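LacI family sugar-binding transcriptional regulator (PDB 4RK0) binds ribose and, like other LacI family members, probably regulates transcription as a DNA-binding repressor that responds to a sugar. Local coordinates at residues Thr78-Glu81 with Thr82-Lys86; Phe234-Gly237 with Gln238-Thr242. All blocks are in the same frame, centred on the assembly; numbering follows the deposited sequence.

Overall arrangement
Both contacts are local, each within a single helix packed on the same mixed beta-sheet of one lobe. Contact 1 lies on helix 76-86 and contact 2 on helix 233-249; their centres are 23 Å apart, and their nearest atoms about 12 Å, so they do not touch. Strand 90-93 runs between them: I79, L83 and R84 of contact 1 meet F90, whereas L236 and T240 of contact 2 meet L93 and T240 also meets I91, which places the two helices on opposite faces of the sheet. Contact 2 is near the sugar, with the side chain of L236 about 7 Å from the bound ribose, although none of its residues lines the pocket.

Contact 1. Residues Thr78-Glu81 with Thr82-Lys86; sequences TINE and TLRAK
The I79 carbonyl takes two backbone N-H groups from opposite faces of its plane, L83 N at 2.9 Å and R84 N at 3.1 Å, so the helix widens into a pi-type turn at 82-84. The bond to R84 is the straighter of the two, with an N-H...O angle of 166°. T82 turns its hydroxyl back to the carbonyl one residue before I79: with OG1 set between its own N and carbonyl carbon (chi1 55°), it donates to T78 O at 2.5 Å, supplementing a weak bond from T82 N. On the outer side N80 and R84 run alongside each other, their amide and guanidinium planes turned 65° apart. N80 OD1 accepts from R84 NH1 at 2.5 Å near the edge of the guanidinium, while I79 CG2 approaches NH1 obliquely at 3.7 Å. E99 forms a salt bridge with the same NH1 and F101 O accepts from NH2, so three oxygens fix how the guanidinium is turned. Beneath, I79 and L83 pack on strands 66-69 and 90-93. This is the connecting helix of a beta-alpha-beta crossover, the repeating unit of the periplasmic-binding-protein fold.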
ATOM      1  N   THR A  78       1.861 -19.645 -21.811  1.00 41.90           N
ATOM      2  CA  THR A  78       0.636 -18.837 -21.931  1.00 44.79           C
ATOM      3  C   THR A  78       0.862 -17.588 -22.784  1.00 41.52           C
ATOM      4  O   THR A  78       0.007 -17.195 -23.571  1.00 43.69           O
ATOM      5  CB  THR A  78       0.097 -18.403 -20.555  1.00 41.13           C
ATOM      6  OG1 THR A  78      -0.338 -19.562 -19.840  1.00 45.37           O
ATOM      7  CG2 THR A  78      -1.079 -17.438 -20.696  1.00 44.71           C
ATOM      8  N   ILE A  79       2.011 -16.950 -22.600  1.00 37.28           N
ATOM      9  CA  ILE A  79       2.287 -15.707 -23.299  1.00 47.68           C
ATOM     10  C   ILE A  79       2.369 -15.952 -24.822  1.00 53.22           C
ATOM     11  O   ILE A  79       1.765 -15.224 -25.625  1.00 48.39           O
ATOM     12  CB  ILE A  79       3.569 -15.058 -22.734  1.00 40.34           C
ATOM     13  CG1 ILE A  79       3.235 -14.377 -21.396  1.00 36.56           C
ATOM     14  CG2 ILE A  79       4.162 -14.058 -23.716  1.00 47.36           C
ATOM     15  CD1 ILE A  79       4.453 -13.925 -20.612  1.00 39.86           C
ATOM     16  N   ASN A  80       3.092 -16.995 -25.198  1.00 49.36           N
ATOM     17  CA  ASN A  80       3.214 -17.387 -26.601  1.00 55.32           C
ATOM     18  C   ASN A  80       1.877 -17.683 -27.280  1.00 49.23           C
ATOM     19  O   ASN A  80       1.617 -17.181 -28.371  1.00 59.69           O
ATOM     20  CB  ASN A  80       4.143 -18.591 -26.722  1.00 53.21           C
ATOM     21  CG  ASN A  80       5.539 -18.303 -26.204  1.00 64.96           C
ATOM     22  OD1 ASN A  80       5.882 -17.160 -25.866  1.00 62.53           O
ATOM     23  ND2 ASN A  80       6.349 -19.341 -26.119  1.00 63.79           N
ATOM     24  N   GLU A  81       1.022 -18.456 -26.625  1.00 45.08           N
ATOM     25  CA  GLU A  81      -0.259 -18.845 -27.201  1.00 53.32           C
ATOM     26  C   GLU A  81      -1.344 -17.758 -27.196  1.00 52.66           C
ATOM     27  O   GLU A  81      -2.324 -17.863 -27.934  1.00 52.73           O
ATOM     28  CB  GLU A  81      -0.769 -20.138 -26.542  1.00 56.93           C
ATOM     29  CG  GLU A  81      -1.369 -19.982 -25.154  1.00 77.70           C
ATOM     30  CD  GLU A  81      -1.587 -21.311 -24.441  1.00146.28           C
ATOM     31  OE1 GLU A  81      -1.027 -22.343 -24.879  1.00 81.38           O
ATOM     32  OE2 GLU A  81      -2.321 -21.322 -23.427  1.00 84.32           O
ATOM     33  N   THR A  82      -1.182 -16.714 -26.381  1.00 40.60           N
ATOM     34  CA  THR A  82      -2.181 -15.664 -26.297  1.00 43.82           C
ATOM     35  C   THR A  82      -1.667 -14.371 -26.921  1.00 67.35           C
ATOM     36  O   THR A  82      -2.198 -13.904 -27.927  1.00 58.06           O
ATOM     37  CB  THR A  82      -2.583 -15.405 -24.831  1.00 63.86           C
ATOM     38  OG1 THR A  82      -1.406 -15.130 -24.061  1.00 37.04           O
ATOM     39  CG2 THR A  82      -3.285 -16.623 -24.235  1.00 55.73           C
ATOM     40  N   LEU A  83      -0.628 -13.796 -26.325  1.00 46.77           N
ATOM     41  CA  LEU A  83      -0.194 -12.464 -26.698  1.00 37.62           C
ATOM     42  C   LEU A  83       0.707 -12.455 -27.945  1.00 35.41           C
ATOM     43  O   LEU A  83       0.530 -11.604 -28.805  1.00 39.17           O
ATOM     44  CB  LEU A  83       0.538 -11.792 -25.529  1.00 46.80           C
ATOM     45  CG  LEU A  83      -0.158 -11.744 -24.163  1.00 35.45           C
ATOM     46  CD1 LEU A  83       0.698 -10.897 -23.227  1.00 39.28           C
ATOM     47  CD2 LEU A  83      -1.565 -11.162 -24.246  1.00 32.29           C
ATOM     48  N   ARG A  84       1.712 -13.324 -28.024  1.00 41.45           N
ATOM     49  CA  ARG A  84       2.555 -13.338 -29.233  1.00 56.86           C
ATOM     50  C   ARG A  84       1.742 -13.806 -30.432  1.00 44.81           C
ATOM     51  O   ARG A  84       1.909 -13.281 -31.525  1.00 56.58           O
ATOM     52  CB  ARG A  84       3.798 -14.216 -29.090  1.00 47.35           C
ATOM     53  CG  ARG A  84       5.004 -13.514 -28.494  1.00 57.81           C
ATOM     54  CD  ARG A  84       6.028 -14.535 -28.026  1.00 40.12           C
ATOM     55  NE  ARG A  84       7.254 -13.925 -27.516  1.00 56.27           N
ATOM     56  CZ  ARG A  84       7.800 -14.173 -26.325  1.00 66.75           C
ATOM     57  NH1 ARG A  84       7.256 -15.057 -25.482  1.00 66.36           N
ATOM     58  NH2 ARG A  84       8.919 -13.546 -25.983  1.00 69.41           N
ATOM     59  N   ALA A  85       0.861 -14.775 -30.217  1.00 50.97           N
ATOM     60  CA  ALA A  85      -0.009 -15.270 -31.276  1.00 73.43           C
ATOM     61  C   ALA A  85      -0.995 -14.205 -31.752  1.00 84.28           C
ATOM     62  O   ALA A  85      -1.394 -14.207 -32.910  1.00 47.70           O
ATOM     63  CB  ALA A  85      -0.760 -16.500 -30.805  1.00 60.36           C
ATOM     64  N   LYS A  86      -1.393 -13.290 -30.877  1.00 36.11           N
ATOM     65  CA  LYS A  86      -2.386 -12.263 -31.261  1.00 51.85           C
ATOM     66  C   LYS A  86      -1.727 -10.911 -31.558  1.00 33.57           C
ATOM     67  O   LYS A  86      -2.409  -9.943 -31.891  1.00 42.97           O
ATOM     68  CB  LYS A  86      -3.464 -12.111 -30.182  1.00 42.96           C
ATOM     69  CG  LYS A  86      -4.379 -13.321 -30.033  1.00 53.86           C
ATOM     70  CD  LYS A  86      -5.103 -13.345 -28.690  1.00 91.09           C
ATOM     71  CE  LYS A  86      -6.084 -12.198 -28.524  1.00 93.11           C
ATOM     72  NZ  LYS A  86      -6.655 -12.195 -27.150  1.00 78.05           N
TER

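Contact 2. Residues Phe234-Gly237 with Gln238-Thr242; sequences FQLG and QTTAT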
ATOM      1  N   PHE A 234       9.252   3.965  -8.514  1.00 22.21           N
ATOM      2  CA  PHE A 234       8.394   4.908  -9.253  1.00 23.38           C
ATOM      3  C   PHE A 234       8.902   4.986 -10.668  1.00 30.76           C
ATOM      4  O   PHE A 234       8.129   4.850 -11.632  1.00 28.99           O
ATOM      5  CB  PHE A 234       8.420   6.316  -8.623  1.00 29.87           C
ATOM      6  CG  PHE A 234       7.421   7.232  -9.206  1.00 25.37           C
ATOM      7  CD1 PHE A 234       6.103   7.064  -8.906  1.00 24.23           C
ATOM      8  CD2 PHE A 234       7.774   8.199 -10.123  1.00 27.89           C
ATOM      9  CE1 PHE A 234       5.132   7.901  -9.446  1.00 38.01           C
ATOM     10  CE2 PHE A 234       6.816   9.052 -10.666  1.00 28.28           C
ATOM     11  CZ  PHE A 234       5.498   8.905 -10.326  1.00 26.54           C
ATOM     12  N   GLN A 235      10.217   5.154 -10.779  1.00 25.39           N
ATOM     13  CA  GLN A 235      10.872   5.248 -12.075  1.00 32.56           C
ATOM     14  C   GLN A 235      10.795   3.951 -12.854  1.00 36.18           C
ATOM     15  O   GLN A 235      10.711   3.976 -14.070  1.00 34.00           O
ATOM     16  CB  GLN A 235      12.327   5.639 -11.901  1.00 34.92           C
ATOM     17  CG  GLN A 235      13.073   5.842 -13.221  1.00 45.73           C
ATOM     18  CD  GLN A 235      14.568   5.952 -13.015  1.00 59.41           C
ATOM     19  OE1 GLN A 235      15.044   6.124 -11.899  1.00 39.39           O
ATOM     20  NE2 GLN A 235      15.312   5.858 -14.094  1.00 46.73           N
ATOM     21  N   LEU A 236      10.845   2.816 -12.166  1.00 31.17           N
ATOM     22  CA  LEU A 236      10.613   1.526 -12.823  1.00 27.37           C
ATOM     23  C   LEU A 236       9.224   1.476 -13.459  1.00 27.81           C
ATOM     24  O   LEU A 236       9.105   1.040 -14.616  1.00 29.55           O
ATOM     25  CB  LEU A 236      10.770   0.394 -11.799  1.00 25.98           C
ATOM     26  CG  LEU A 236      10.496  -1.025 -12.255  1.00 28.40           C
ATOM     27  CD1 LEU A 236      11.369  -1.409 -13.430  1.00 34.16           C
ATOM     28  CD2 LEU A 236      10.681  -1.940 -11.029  1.00 31.01           C
ATOM     29  N   GLY A 237       8.195   1.966 -12.748  1.00 25.08           N
ATOM     30  CA  GLY A 237       6.847   1.986 -13.270  1.00 28.35           C
ATOM     31  C   GLY A 237       6.717   2.953 -14.451  1.00 35.32           C
ATOM     32  O   GLY A 237       6.073   2.644 -15.444  1.00 28.72           O
ATOM     33  N   GLN A 238       7.328   4.124 -14.348  1.00 34.63           N
ATOM     34  CA  GLN A 238       7.303   5.059 -15.473  1.00 42.25           C
ATOM     35  C   GLN A 238       7.983   4.481 -16.729  1.00 27.37           C
ATOM     36  O   GLN A 238       7.447   4.579 -17.852  1.00 29.41           O
ATOM     37  CB  GLN A 238       7.958   6.380 -15.084  1.00 30.03           C
ATOM     38  CG  GLN A 238       7.123   7.184 -14.092  1.00 28.65           C
ATOM     39  CD  GLN A 238       7.592   8.626 -14.051  1.00 44.91           C
ATOM     40  OE1 GLN A 238       8.791   8.889 -14.002  1.00 39.85           O
ATOM     41  NE2 GLN A 238       6.661   9.559 -14.114  1.00 39.18           N
ATOM     42  N   THR A 239       9.160   3.923 -16.551  1.00 28.86           N
ATOM     43  CA  THR A 239       9.935   3.403 -17.655  1.00 41.21           C
ATOM     44  C   THR A 239       9.231   2.211 -18.323  1.00 56.79           C
ATOM     45  O   THR A 239       9.202   2.080 -19.553  1.00 28.37           O
ATOM     46  CB  THR A 239      11.318   2.940 -17.193  1.00 31.23           C
ATOM     47  OG1 THR A 239      12.006   3.979 -16.480  1.00 33.47           O
ATOM     48  CG2 THR A 239      12.172   2.532 -18.394  1.00 37.57           C
ATOM     49  N   THR A 240       8.662   1.344 -17.496  1.00 30.55           N
ATOM     50  CA  THR A 240       7.896   0.198 -17.982  1.00 27.19           C
ATOM     51  C   THR A 240       6.706   0.595 -18.855  1.00 35.09           C
ATOM     52  O   THR A 240       6.518   0.043 -19.933  1.00 35.93           O
ATOM     53  CB  THR A 240       7.466  -0.679 -16.754  1.00 30.73           C
ATOM     54  OG1 THR A 240       8.649  -1.204 -16.114  1.00 35.76           O
ATOM     55  CG2 THR A 240       6.605  -1.807 -17.173  1.00 37.20           C
ATOM     56  N   ALA A 241       5.913   1.563 -18.402  1.00 24.51           N
ATOM     57  CA  ALA A 241       4.760   2.046 -19.170  1.00 29.21           C
ATOM     58  C   ALA A 241       5.235   2.731 -20.439  1.00 38.63           C
ATOM     59  O   ALA A 241       4.606   2.614 -21.492  1.00 40.92           O
ATOM     60  CB  ALA A 241       3.926   3.015 -18.346  1.00 30.41           C
ATOM     61  N   THR A 242       6.341   3.446 -20.330  1.00 34.64           N
ATOM     62  CA  THR A 242       6.799   4.277 -21.448  1.00 35.60           C
ATOM     63  C   THR A 242       7.188   3.352 -22.560  1.00 32.81           C
ATOM     64  O   THR A 242       6.779   3.544 -23.698  1.00 32.60           O
ATOM     65  CB  THR A 242       7.955   5.196 -21.044  1.00 34.02           C
ATOM     66  OG1 THR A 242       7.471   6.122 -20.048  1.00 36.53           O
ATOM     67  CG2 THR A 242       8.465   6.016 -22.241  1.00 36.20           C
TER
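F234 has CG anti to its own N (chi1 -171°) and Q238 has CG anti to its carbonyl carbon (chi1 -70°), and these settings bring ring and amide together one turn apart in a regular alpha-helix, part of helix 233-249 in the periplasmic-binding-protein-like fold. The two side chains cross obliquely, their planes 41° apart. F234 CE2 meets both Q238 CD and Q238 NE2 at 3.5 Å, while the aliphatic Q238 CG reaches back to F234 O at the same distance. The amide's NE2 has its polar partner on another helix: it is hydrogen-bonded to S31 OG on helix 20-35, which F234 also touches, so the pair ties two neighbouring helices together. Backbone N-H groups of Q238, T239, T240 and A241 bond to the carbonyls four residues earlier, and three threonines add their hydroxyls to this ladder. Q235 O receives T239 N at 2.9 Å and T239 OG1 at 2.7 Å, from opposite faces of the carbonyl plane. T242 treats Q238 O in the same manner, with its N and OG1 both donating. L236 and T240 run side by side on the buried face against strands 90-93 and 103-107, with L236 CD1 at 3.8 Å from T240 OG1. The buried T240 hydroxyl has its partner within the helix: OG1 donates to L236 O at 2.7 Å, lying above the carbonyl plane, while T240 N reaches that oxygen from the other face at 2.9 Å.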